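Local structure of cellulase (Clostridium cellulovorans, 6UI3) at residues 13-16 against 17-20; 115-118 against 119-122; 232-235 against 236-239; 257-260 against 261-265; 287-290 against 291-295. The protein probably hydrolyses internal beta-glucan linkages of cellulose and related plant polysaccharides, through this family 5 catalytic domain of a larger, dockerin-bearing enzyme. All coordinates share one frame; numbering follows the deposited sequence. Where two conformers were deposited one is given.

Contact 1. Residues 13-16 against 17-20; sequences GLSA and MDLV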
loop_
_atom_site.group_PDB
_atom_site.type_symbol
_atom_site.label_atom_id
_atom_site.label_comp_id
_atom_site.label_asym_id
_atom_site.label_seq_id
_atom_site.Cartn_x
_atom_site.Cartn_y
_atom_site.Cartn_z
ATOM N N GLY A 13 -2.560 -21.698 2.309
ATOM C CA GLY A 13 -2.767 -21.973 0.899
ATOM C C GLY A 13 -4.051 -21.391 0.347
ATOM O O GLY A 13 -4.651 -21.970 -0.564
ATOM N N LEU A 14 -4.491 -20.261 0.883
ATOM C CA LEU A 14 -5.699 -19.607 0.395
ATOM C C LEU A 14 -5.522 -19.095 -1.029
ATOM O O LEU A 14 -4.447 -18.643 -1.420
ATOM C CB LEU A 14 -6.032 -18.410 1.284
ATOM C CG LEU A 14 -6.309 -18.654 2.770
ATOM C CD1 LEU A 14 -6.713 -17.356 3.458
ATOM C CD2 LEU A 14 -7.384 -19.712 2.990
ATOM N N SER A 15 -6.590 -19.158 -1.807
ATOM C CA SER A 15 -6.630 -18.437 -3.064
ATOM C C SER A 15 -6.463 -16.942 -2.791
ATOM O O SER A 15 -6.741 -16.444 -1.694
ATOM C CB SER A 15 -7.974 -18.676 -3.738
ATOM O OG SER A 15 -8.994 -18.087 -2.961
ATOM N N ALA A 16 -6.010 -16.214 -3.810
ATOM C CA ALA A 16 -5.907 -14.765 -3.671
ATOM C C ALA A 16 -7.247 -14.160 -3.275
ATOM O O ALA A 16 -7.302 -13.244 -2.450
ATOM C CB ALA A 16 -5.413 -14.127 -4.970
ATOM N N MET A 17 -8.344 -14.657 -3.844
ATOM C CA MET A 17 -9.652 -14.119 -3.483
ATOM C C MET A 17 -9.946 -14.326 -1.997
ATOM O O MET A 17 -10.434 -13.410 -1.328
ATOM C CB MET A 17 -10.744 -14.741 -4.354
ATOM C CG MET A 17 -10.662 -14.350 -5.834
ATOM S SD MET A 17 -11.124 -12.640 -6.199
ATOM C CE MET A 17 -12.904 -12.797 -6.274
ATOM N N ASP A 18 -9.642 -15.516 -1.457
ATOM C CA ASP A 18 -9.907 -15.759 -0.039
ATOM C C ASP A 18 -8.975 -14.948 0.858
ATOM O O ASP A 18 -9.383 -14.473 1.924
ATOM C CB ASP A 18 -9.762 -17.247 0.289
ATOM C CG ASP A 18 -11.036 -18.051 0.070
ATOM O OD1 ASP A 18 -12.121 -17.467 -0.154
ATOM O OD2 ASP A 18 -10.935 -19.295 0.159
ATOM N N LEU A 19 -7.713 -14.793 0.463
ATOM C CA LEU A 19 -6.780 -14.002 1.263
ATOM C C LEU A 19 -7.253 -12.558 1.332
ATOM O O LEU A 19 -7.349 -11.966 2.418
ATOM C CB LEU A 19 -5.376 -14.131 0.670
ATOM C CG LEU A 19 -4.098 -13.771 1.446
ATOM C CD1 LEU A 19 -4.081 -12.302 1.880
ATOM C CD2 LEU A 19 -3.878 -14.755 2.605
ATOM N N VAL A 20 -7.576 -11.979 0.179
ATOM C CA VAL A 20 -8.011 -10.584 0.142
ATOM C C VAL A 20 -9.285 -10.398 0.959
ATOM O O VAL A 20 -9.434 -9.396 1.677
ATOM C CB VAL A 20 -8.134 -10.076 -1.305
ATOM C CG1 VAL A 20 -8.787 -8.694 -1.353
ATOM C CG2 VAL A 20 -6.728 -10.013 -1.950
HETATM O O HOH W 1 -8.841 -20.741 -0.706
#

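Contact 2. Residues 115-118 against 119-122; sequences FDEA and HKAA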
loop_
_atom_site.group_PDB
_atom_site.type_symbol
_atom_site.label_atom_id
_atom_site.label_comp_id
_atom_site.label_asym_id
_atom_site.label_seq_id
_atom_site.Cartn_x
_atom_site.Cartn_y
_atom_site.Cartn_z
ATOM N N PHE A 115 10.461 4.319 -14.772
ATOM C CA PHE A 115 9.694 3.339 -15.553
ATOM C C PHE A 115 9.522 3.831 -16.983
ATOM O O PHE A 115 8.461 4.298 -17.404
ATOM C CB PHE A 115 8.375 3.006 -14.854
ATOM C CG PHE A 115 8.551 1.970 -13.767
ATOM C CD1 PHE A 115 9.144 2.302 -12.553
ATOM C CD2 PHE A 115 8.190 0.642 -13.983
ATOM C CE1 PHE A 115 9.381 1.335 -11.581
ATOM C CE2 PHE A 115 8.414 -0.323 -13.017
ATOM C CZ PHE A 115 8.992 0.014 -11.817
ATOM N N ASP A 116 10.607 3.700 -17.745
ATOM C CA ASP A 116 10.680 4.099 -19.144
ATOM C C ASP A 116 11.661 3.172 -19.858
ATOM O O ASP A 116 12.436 2.454 -19.232
ATOM C CB ASP A 116 11.044 5.589 -19.286
ATOM C CG ASP A 116 12.262 5.980 -18.460
ATOM O OD1 ASP A 116 13.317 5.364 -18.668
ATOM O OD2 ASP A 116 12.155 6.879 -17.586
ATOM N N GLU A 117 11.629 3.193 -21.190
ATOM C CA GLU A 117 12.504 2.286 -21.935
ATOM C C GLU A 117 13.977 2.574 -21.689
ATOM O O GLU A 117 14.796 1.649 -21.682
ATOM C CB GLU A 117 12.208 2.348 -23.429
ATOM C CG GLU A 117 10.985 1.545 -23.841
ATOM C CD GLU A 117 11.182 0.047 -23.678
ATOM O OE1 GLU A 117 12.322 -0.430 -23.859
ATOM O OE2 GLU A 117 10.195 -0.655 -23.388
ATOM N N ALA A 118 14.338 3.845 -21.507
ATOM C CA ALA A 118 15.732 4.200 -21.273
ATOM C C ALA A 118 16.311 3.516 -20.038
ATOM O O ALA A 118 17.513 3.248 -19.991
ATOM C CB ALA A 118 15.864 5.719 -21.148
ATOM N N HIS A 119 15.493 3.220 -19.031
ATOM C CA HIS A 119 15.978 2.616 -17.794
ATOM C C HIS A 119 15.451 1.207 -17.553
ATOM O O HIS A 119 15.739 0.629 -16.502
ATOM C CB HIS A 119 15.656 3.498 -16.580
ATOM C CG HIS A 119 16.227 4.875 -16.683
ATOM N ND1 HIS A 119 15.577 5.899 -17.332
ATOM C CD2 HIS A 119 17.397 5.393 -16.239
ATOM C CE1 HIS A 119 16.325 6.989 -17.298
ATOM N NE2 HIS A 119 17.428 6.710 -16.627
ATOM N N LYS A 120 14.715 0.629 -18.508
ATOM C CA LYS A 120 14.003 -0.622 -18.252
ATOM C C LYS A 120 14.930 -1.731 -17.761
ATOM O O LYS A 120 14.633 -2.403 -16.768
ATOM C CB LYS A 120 13.251 -1.075 -19.502
ATOM C CG LYS A 120 12.565 -2.436 -19.327
ATOM C CD LYS A 120 11.676 -2.813 -20.486
ATOM C CE LYS A 120 12.489 -3.213 -21.688
ATOM N NZ LYS A 120 11.613 -3.552 -22.852
ATOM N N ALA A 121 16.019 -1.993 -18.480
ATOM C CA ALA A 121 16.899 -3.087 -18.078
ATOM C C ALA A 121 17.442 -2.849 -16.674
ATOM O O ALA A 121 17.495 -3.770 -15.849
ATOM C CB ALA A 121 18.037 -3.261 -19.087
ATOM N N ALA A 122 17.831 -1.610 -16.370
ATOM C CA ALA A 122 18.416 -1.320 -15.068
ATOM C C ALA A 122 17.405 -1.458 -13.938
ATOM O O ALA A 122 17.756 -1.936 -12.852
ATOM C CB ALA A 122 19.023 0.080 -15.066
HETATM O O HOH W 2 16.852 -0.107 -20.726
HETATM O O HOH W 3 18.678 0.445 -18.484
#

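Contact 3. Residues 232-235 against 236-239; sequences NIAP and GTPT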
loop_
_atom_site.group_PDB
_atom_site.type_symbol
_atom_site.label_atom_id
_atom_site.label_comp_id
_atom_site.label_asym_id
_atom_site.label_seq_id
_atom_site.Cartn_x
_atom_site.Cartn_y
_atom_site.Cartn_z
ATOM N N ASN A 232 -5.855 17.427 -2.395
ATOM C CA ASN A 232 -5.341 18.761 -2.697
ATOM C C ASN A 232 -5.445 19.617 -1.445
ATOM O O ASN A 232 -6.543 19.853 -0.941
ATOM C CB ASN A 232 -6.202 19.346 -3.808
ATOM C CG ASN A 232 -5.658 20.623 -4.388
ATOM O OD1 ASN A 232 -4.845 21.318 -3.791
ATOM N ND2 ASN A 232 -6.163 20.964 -5.568
ATOM N N ILE A 233 -4.309 20.112 -0.950
ATOM C CA ILE A 233 -4.259 20.865 0.294
ATOM C C ILE A 233 -4.262 22.372 0.084
ATOM O O ILE A 233 -4.197 23.121 1.067
ATOM C CB ILE A 233 -3.056 20.451 1.172
ATOM C CG1 ILE A 233 -1.723 20.686 0.463
ATOM C CG2 ILE A 233 -3.173 18.989 1.579
ATOM C CD1 ILE A 233 -0.482 20.546 1.375
ATOM N N ALA A 234 -4.313 22.847 -1.150
ATOM C CA ALA A 234 -4.281 24.286 -1.373
ATOM C C ALA A 234 -5.474 24.963 -0.703
ATOM O O ALA A 234 -6.574 24.401 -0.633
ATOM C CB ALA A 234 -4.296 24.576 -2.871
ATOM N N PRO A 235 -5.297 26.175 -0.205
ATOM C CA PRO A 235 -6.442 26.893 0.353
ATOM C C PRO A 235 -7.470 27.169 -0.737
ATOM O O PRO A 235 -7.126 27.333 -1.907
ATOM C CB PRO A 235 -5.827 28.185 0.895
ATOM C CG PRO A 235 -4.549 28.348 0.130
ATOM C CD PRO A 235 -4.059 26.978 -0.171
ATOM N N GLY A 236 -8.741 27.232 -0.337
ATOM C CA GLY A 236 -9.832 27.496 -1.251
ATOM C C GLY A 236 -10.341 26.304 -2.016
ATOM O O GLY A 236 -11.277 26.457 -2.812
ATOM N N THR A 237 -9.752 25.135 -1.826
ATOM C CA THR A 237 -10.180 23.917 -2.505
ATOM C C THR A 237 -11.428 23.345 -1.839
ATOM O O THR A 237 -11.807 23.742 -0.736
ATOM C CB THR A 237 -9.044 22.899 -2.517
ATOM O OG1 THR A 237 -8.584 22.682 -1.179
ATOM C CG2 THR A 237 -7.897 23.368 -3.420
ATOM N N PRO A 238 -12.090 22.389 -2.488
ATOM C CA PRO A 238 -13.345 21.860 -1.935
ATOM C C PRO A 238 -13.170 21.197 -0.577
ATOM O O PRO A 238 -12.188 20.492 -0.334
ATOM C CB PRO A 238 -13.789 20.834 -2.989
ATOM C CG PRO A 238 -13.203 21.329 -4.263
ATOM C CD PRO A 238 -11.863 21.934 -3.871
ATOM N N THR A 239 -14.179 21.384 0.283
ATOM C CA THR A 239 -14.263 20.740 1.582
ATOM C C THR A 239 -15.516 19.893 1.765
ATOM O O THR A 239 -15.571 19.118 2.722
ATOM C CB THR A 239 -14.218 21.781 2.712
ATOM O OG1 THR A 239 -15.378 22.617 2.662
ATOM C CG2 THR A 239 -12.993 22.656 2.609
#

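Contact 4. Residues 257-260 against 261-265; sequences NNTF and VKKGI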
loop_
_atom_site.group_PDB
_atom_site.type_symbol
_atom_site.label_atom_id
_atom_site.label_comp_id
_atom_site.label_asym_id
_atom_site.label_seq_id
_atom_site.Cartn_x
_atom_site.Cartn_y
_atom_site.Cartn_z
ATOM N N ASN A 257 -14.134 -3.101 -10.610
ATOM C CA ASN A 257 -14.833 -4.372 -10.497
ATOM C C ASN A 257 -14.977 -5.034 -11.864
ATOM O O ASN A 257 -14.749 -6.241 -12.007
ATOM C CB ASN A 257 -16.194 -4.129 -9.844
ATOM C CG ASN A 257 -16.941 -5.407 -9.578
ATOM O OD1 ASN A 257 -16.443 -6.275 -8.850
ATOM N ND2 ASN A 257 -18.141 -5.530 -10.135
ATOM N N ASN A 258 -15.355 -4.261 -12.891
ATOM C CA ASN A 258 -15.505 -4.822 -14.232
ATOM C C ASN A 258 -14.174 -5.316 -14.781
ATOM O O ASN A 258 -14.110 -6.370 -15.418
ATOM C CB ASN A 258 -16.058 -3.774 -15.207
ATOM C CG ASN A 258 -17.542 -3.544 -15.073
ATOM O OD1 ASN A 258 -18.257 -4.360 -14.506
ATOM N ND2 ASN A 258 -18.010 -2.421 -15.593
ATOM N N THR A 259 -13.103 -4.553 -14.574
ATOM C CA THR A 259 -11.846 -4.886 -15.230
ATOM C C THR A 259 -11.152 -6.057 -14.554
ATOM O O THR A 259 -10.633 -6.942 -15.232
ATOM C CB THR A 259 -10.904 -3.682 -15.205
ATOM O OG1 THR A 259 -11.498 -2.576 -15.901
ATOM C CG2 THR A 259 -9.582 -4.015 -15.836
ATOM N N PHE A 260 -11.131 -6.079 -13.222
ATOM C CA PHE A 260 -10.341 -7.041 -12.461
ATOM C C PHE A 260 -11.195 -8.036 -11.683
ATOM O O PHE A 260 -11.099 -9.253 -11.907
ATOM C CB PHE A 260 -9.399 -6.295 -11.505
ATOM C CG PHE A 260 -8.437 -5.361 -12.193
ATOM C CD1 PHE A 260 -7.501 -5.856 -13.075
ATOM C CD2 PHE A 260 -8.443 -3.996 -11.926
ATOM C CE1 PHE A 260 -6.606 -5.022 -13.700
ATOM C CE2 PHE A 260 -7.533 -3.158 -12.545
ATOM C CZ PHE A 260 -6.625 -3.668 -13.429
ATOM N N VAL A 261 -12.045 -7.550 -10.773
ATOM C CA VAL A 261 -12.672 -8.444 -9.793
ATOM C C VAL A 261 -13.583 -9.456 -10.474
ATOM O O VAL A 261 -13.559 -10.654 -10.153
ATOM C CB VAL A 261 -13.421 -7.637 -8.712
ATOM C CG1 VAL A 261 -14.076 -8.581 -7.682
ATOM C CG2 VAL A 261 -12.477 -6.683 -7.999
ATOM N N LYS A 262 -14.389 -9.005 -11.435
ATOM C CA LYS A 262 -15.282 -9.905 -12.159
ATOM C C LYS A 262 -14.518 -10.912 -13.000
ATOM O O LYS A 262 -15.088 -11.933 -13.400
ATOM C CB LYS A 262 -16.254 -9.096 -13.033
ATOM C CG LYS A 262 -17.379 -8.491 -12.221
ATOM C CD LYS A 262 -18.239 -7.487 -12.990
ATOM C CE LYS A 262 -18.754 -8.005 -14.292
ATOM N NZ LYS A 262 -19.726 -7.005 -14.862
ATOM N N LYS A 263 -13.252 -10.648 -13.294
ATOM C CA LYS A 263 -12.400 -11.589 -14.009
ATOM C C LYS A 263 -11.582 -12.457 -13.060
ATOM O O LYS A 263 -10.654 -13.147 -13.506
ATOM C CB LYS A 263 -11.507 -10.843 -15.006
ATOM C CG LYS A 263 -12.322 -9.994 -16.001
ATOM C CD LYS A 263 -11.462 -9.424 -17.122
ATOM C CE LYS A 263 -12.091 -8.184 -17.769
ATOM N NZ LYS A 263 -11.077 -7.086 -18.007
ATOM N N GLY A 264 -11.913 -12.437 -11.768
ATOM C CA GLY A 264 -11.265 -13.287 -10.789
ATOM C C GLY A 264 -9.977 -12.761 -10.213
ATOM O O GLY A 264 -9.242 -13.534 -9.596
ATOM N N ILE A 265 -9.678 -11.476 -10.381
ATOM C CA ILE A 265 -8.449 -10.869 -9.870
ATOM C C ILE A 265 -8.836 -9.841 -8.816
ATOM O O ILE A 265 -9.491 -8.837 -9.137
ATOM C CB ILE A 265 -7.634 -10.238 -11.006
ATOM C CG1 ILE A 265 -7.277 -11.315 -12.038
ATOM C CG2 ILE A 265 -6.376 -9.582 -10.433
ATOM C CD1 ILE A 265 -6.595 -10.783 -13.282
#

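Contact 5. Residues 287-290 against 291-295; sequences TKFY and VSTAT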
loop_
_atom_site.group_PDB
_atom_site.type_symbol
_atom_site.label_atom_id
_atom_site.label_comp_id
_atom_site.label_asym_id
_atom_site.label_seq_id
_atom_site.Cartn_x
_atom_site.Cartn_y
_atom_site.Cartn_z
ATOM N N THR A 287 -15.600 8.868 4.252
ATOM C CA THR A 287 -14.942 7.620 4.626
ATOM C C THR A 287 -15.942 6.481 4.679
ATOM O O THR A 287 -15.673 5.381 4.175
ATOM C CB THR A 287 -14.201 7.808 5.950
ATOM O OG1 THR A 287 -13.203 8.824 5.803
ATOM C CG2 THR A 287 -13.534 6.534 6.403
ATOM N N LYS A 288 -17.118 6.737 5.240
ATOM C CA LYS A 288 -18.176 5.732 5.256
ATOM C C LYS A 288 -18.560 5.332 3.835
ATOM O O LYS A 288 -18.630 4.146 3.499
ATOM C CB LYS A 288 -19.385 6.302 6.006
ATOM C CG LYS A 288 -20.651 5.471 5.916
ATOM C CD LYS A 288 -20.518 4.171 6.663
ATOM C CE LYS A 288 -21.733 3.269 6.438
ATOM N NZ LYS A 288 -23.015 3.867 6.888
ATOM N N PHE A 289 -18.815 6.328 2.981
ATOM C CA PHE A 289 -19.208 6.044 1.606
ATOM C C PHE A 289 -18.122 5.270 0.876
ATOM O O PHE A 289 -18.398 4.298 0.163
ATOM C CB PHE A 289 -19.504 7.347 0.854
ATOM C CG PHE A 289 -19.987 7.119 -0.535
ATOM C CD1 PHE A 289 -21.328 6.954 -0.788
ATOM C CD2 PHE A 289 -19.104 6.999 -1.585
ATOM C CE1 PHE A 289 -21.787 6.697 -2.073
ATOM C CE2 PHE A 289 -19.554 6.767 -2.869
ATOM C CZ PHE A 289 -20.880 6.605 -3.110
ATOM N N TYR A 290 -16.880 5.728 1.008
ATOM C CA TYR A 290 -15.754 5.130 0.298
ATOM C C TYR A 290 -15.585 3.671 0.686
ATOM O O TYR A 290 -15.526 2.786 -0.176
ATOM C CB TYR A 290 -14.492 5.934 0.632
ATOM C CG TYR A 290 -13.289 5.644 -0.224
ATOM C CD1 TYR A 290 -12.602 4.436 -0.119
ATOM C CD2 TYR A 290 -12.827 6.582 -1.124
ATOM C CE1 TYR A 290 -11.498 4.167 -0.907
ATOM C CE2 TYR A 290 -11.716 6.315 -1.919
ATOM C CZ TYR A 290 -11.051 5.106 -1.793
ATOM O OH TYR A 290 -9.932 4.809 -2.560
ATOM N N VAL A 291 -15.505 3.394 1.985
ATOM C CA VAL A 291 -15.282 2.021 2.418
ATOM C C VAL A 291 -16.485 1.152 2.076
ATOM O O VAL A 291 -16.327 -0.013 1.697
ATOM C CB VAL A 291 -14.878 1.954 3.901
ATOM C CG1 VAL A 291 -14.731 0.513 4.362
ATOM C CG2 VAL A 291 -13.568 2.699 4.110
ATOM N N SER A 292 -17.708 1.675 2.220
ATOM C CA SER A 292 -18.876 0.886 1.841
ATOM C C SER A 292 -18.822 0.489 0.372
ATOM O O SER A 292 -19.107 -0.664 0.014
ATOM C CB SER A 292 -20.152 1.667 2.123
ATOM O OG SER A 292 -21.276 0.955 1.634
ATOM N N THR A 293 -18.484 1.434 -0.498
ATOM C CA THR A 293 -18.428 1.162 -1.929
ATOM C C THR A 293 -17.347 0.138 -2.242
ATOM O O THR A 293 -17.577 -0.813 -2.996
ATOM C CB THR A 293 -18.186 2.478 -2.687
ATOM O OG1 THR A 293 -19.230 3.409 -2.381
ATOM C CG2 THR A 293 -18.181 2.243 -4.188
ATOM N N ALA A 294 -16.147 0.322 -1.687
ATOM C CA ALA A 294 -15.065 -0.638 -1.909
ATOM C C ALA A 294 -15.444 -2.028 -1.407
ATOM O O ALA A 294 -15.147 -3.042 -2.056
ATOM C CB ALA A 294 -13.814 -0.143 -1.179
ATOM N N THR A 295 -16.068 -2.101 -0.234
ATOM C CA THR A 295 -16.427 -3.385 0.355
ATOM C C THR A 295 -17.439 -4.115 -0.519
ATOM O O THR A 295 -17.425 -5.349 -0.579
ATOM C CB THR A 295 -16.942 -3.166 1.791
ATOM O OG1 THR A 295 -15.916 -2.546 2.580
ATOM C CG2 THR A 295 -17.320 -4.465 2.471
#

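Contact 1. Residues 13-16 against 17-20
Ser15 OG accepts the amide of Asp18 at 3.0 Å, with an N-H...O angle of 160°, which makes Ser15 the N-cap of the short helix 16-21 that leads into the first strand of the barrel. The hydroxyl can reach that amide because it sits between its own backbone N and carbonyl carbon (chi1 66°). The return half of a capping box is not made directly. Instead a water accepts a hydrogen bond from Ser15 N and donates one to Asp18 OD2 at 2.7 Å, joining backbone and carboxylate through solvent.

This polar side is the loose one: Ser15 is exposed and Asp18 partly so. Packing is closer where Ala16 lies buried against the loops at Leu191 and Asn216, its carbonyl receiving Val20 N at 2.9 Å while Val20 CG2 lies 3.3 Å from the same oxygen. Met17 and Val20 touch Pro266 and Pro300, so the helix lies across the end of the barrel where the strands begin. Beside the cap, Leu14 CD1 meets Leu19 CD2 at 3.9 Å, the two side chains crossing at about a right angle, and Leu14 CB rests 4.0 Å from Asp18 CB. Leu19 N bonds to Ser15 O at 2.9 Å. An acceptor hydroxyl and an acidic group at this end would be expected to interact favourably with the positive end of the helix dipole.

Contact 2. Residues 115-118 against 119-122
His119 turns back on Asp116, and its side chain can be followed outward from the backbone. CB lies 3.6 Å from Asp116 OD1. At CG the ring begins; a chi1 of -58° brings it beside the backbone N, and its turn about the CB-CG bond presents ND1 to the aspartate. ND1 then donates to Asp116 OD1 over 2.7 Å at 166°, and the acceptor lies almost in the imidazole plane. The oxygen offers its syn lone pair, although the carboxylate and ring planes are 59° apart. Further round, CE1 comes within 4.1 Å of Ala118 CB, and Ala118 O lies over one ring face.

The same OD1 takes a weak second bond from the His119 amide, whose other acceptor, Asp116 O, is approached from above the carbonyl plane. These bonds shape the turn that delivers the chain from the loop after barrel strand 101-105 into helix 120-137, an outer helix of the (beta/alpha)8 barrel. Asp116 OD2 is engaged as well, by ND1 of His155, so the carboxylate joins two histidines and its rotation is fixed from both oxygens.

On another flank Glu117 and Lys120 run side by side, pointing the same way. Lys120 NZ forms a salt bridge with Glu117 OE2 at 3.3 Å, on the syn lone pair, with a weak bond to OE1; its stronger partner is Glu171 of helix 163-182. Two waters bridge carbonyls and amides of the first turn: one links Glu117 O to Ala121 N, the other accepts from Ala122 N, 3.1 Å from the water oxygen, and donates weakly to Ala118 O.

Contact 3. Residues 232-235 against 236-239
Thr237 points back at Ala234 across a type II beta turn running from Ala234 to Thr237, in the loop between helices 227-230 and 243-261 of the (beta/alpha)8 barrel. Its two branches divide the work. OG1, placed between the backbone N and the carbonyl carbon by a chi1 of 54°, donates to Ala234 O at 2.7 Å, in the carbonyl plane and with a C=O...O angle of 160°. The turn's own backbone bond, Thr237 N to Ala234 O, is weak at 3.5 Å, which leaves the hydroxyl as the shorter link across the turn. Gly236 provides the positive phi that the third position of a type II turn calls for. Lys277 ties the loop together from outside: its NZ bonds to Thr237 OG1, Asn232 O and Pro238 O.

The Asn232 amide is fixed by an Asx turn, in which its OD1 accepts Ala234 N at 3.1 Å, and by ND2 bonding to Asn228 OD1. The methyl branch of Thr237, CG2, also passes close to Ala234 O (3.3 Å) and packs against that amide. The two side chains meet at a slant, with Thr237 CG2 3.8 Å from Ala234 CB and equally far, 3.7 Å, from CG, OD1 and ND2 of Asn232.

Contact 4. Residues 257-260 against 261-265
A Schellman motif ends helix 243-261 here, just before barrel strand 267-272, with Gly264 as its positive-phi C-prime residue. Ile265 N reaches back to Phe260 O at 3.0 Å, and Gly264 N bonds to Val261 O. Phe260 O also accepts Lys263 N; the two donors approach from opposite faces of its carbonyl plane. Three residues earlier, the i to i+5 bond from Lys262 N to Asn257 O (2.8 Å, 168°) marks a pi-type turn.

Both lysines fold back over this last turn. Lys263 NZ donates to Thr259 O at 2.8 Å, in the carbonyl plane and on a lone pair, while its CD and CE pass 3.2 Å from the same oxygen. Lys262 runs alongside Asn258, bent at chi3 (52°), and its NZ meets Asn258 OD1 at 3.0 Å from above the amide plane. Its CD also lies 3.5 Å from Asn257 ND2. Thr259 CG2 sits over the centre of the Phe260 ring, 3.7 Å above its plane, and the ring packs against Val206 and Val219.

Two ammonium groups gathered at a helix C-terminus would be expected to offset the negative end of its dipole.

Contact 5. Residues 287-290 against 291-295
Phe289 carries its ring away from the backbone N, chi1 -177°, and extends it alongside the next turn, while the chi1 of Thr293, -58°, sets OG1 beside its own N and facing back down the helix. The two meet within helix 280-296, the helical connection of the beta-alpha-beta unit between barrel strands 267-272 and 301-305. OG1 lies 3.4 Å above one face of the Phe289 ring, offset toward the rim, with CE2 its closest ring atom.

The hydroxyl donates to Phe289 O at 2.8 Å. That carbonyl also accepts Thr293 N at 2.9 Å, and the two donors come from opposite faces of its plane, so one oxygen is gripped twice by one residue. Its neighbours each take a regular helical bond, Val291 N to Thr287 O, Ser292 N to Lys288 O and Ala294 N to Tyr290 O, consistent with a regular helix through this turn.

Tyr290 packs between its helix, strand 267-272 and helix 243-261. Its ring stacks on Phe272 of the strand and meets Phe253 of helix 243-261 edge-to-face, while its OH bonds to Ala223 O. Thr293 and Phe289 both lean on helix 243-261, through Phe253 and through Ala246 and Ile249 respectively. The doubled acceptor recurs two residues further on, where Val291 O accepts both Thr295 N and Thr295 OG1, the latter at 2.7 Å from above the carbonyl plane.

The five contacts are local, placed on the periphery of one (beta/alpha)8 barrel, contact 1 at the end where the strands begin. Contacts 1 and 5 are partly buried; contacts 2, 3 and 4 lie at the surface. Contacts 1 and 2 open helices, contact 4 closes one, contact 5 lies within one, and contact 3 shapes a loop without regular structure. Chemistry follows place: acidic or hydroxyl acceptors at the helix starts, lysines at the helix end, and hydroxyls doubling backbone bonds in contacts 3 and 5. Contacts 1 and 4 touch loosely, Met17 SD in one of its two conformers lying 4.0 Å from Gly264 O, whereas contacts 1 and 3 stand about 39 Å apart between centres, on opposite sides of the chain's centre.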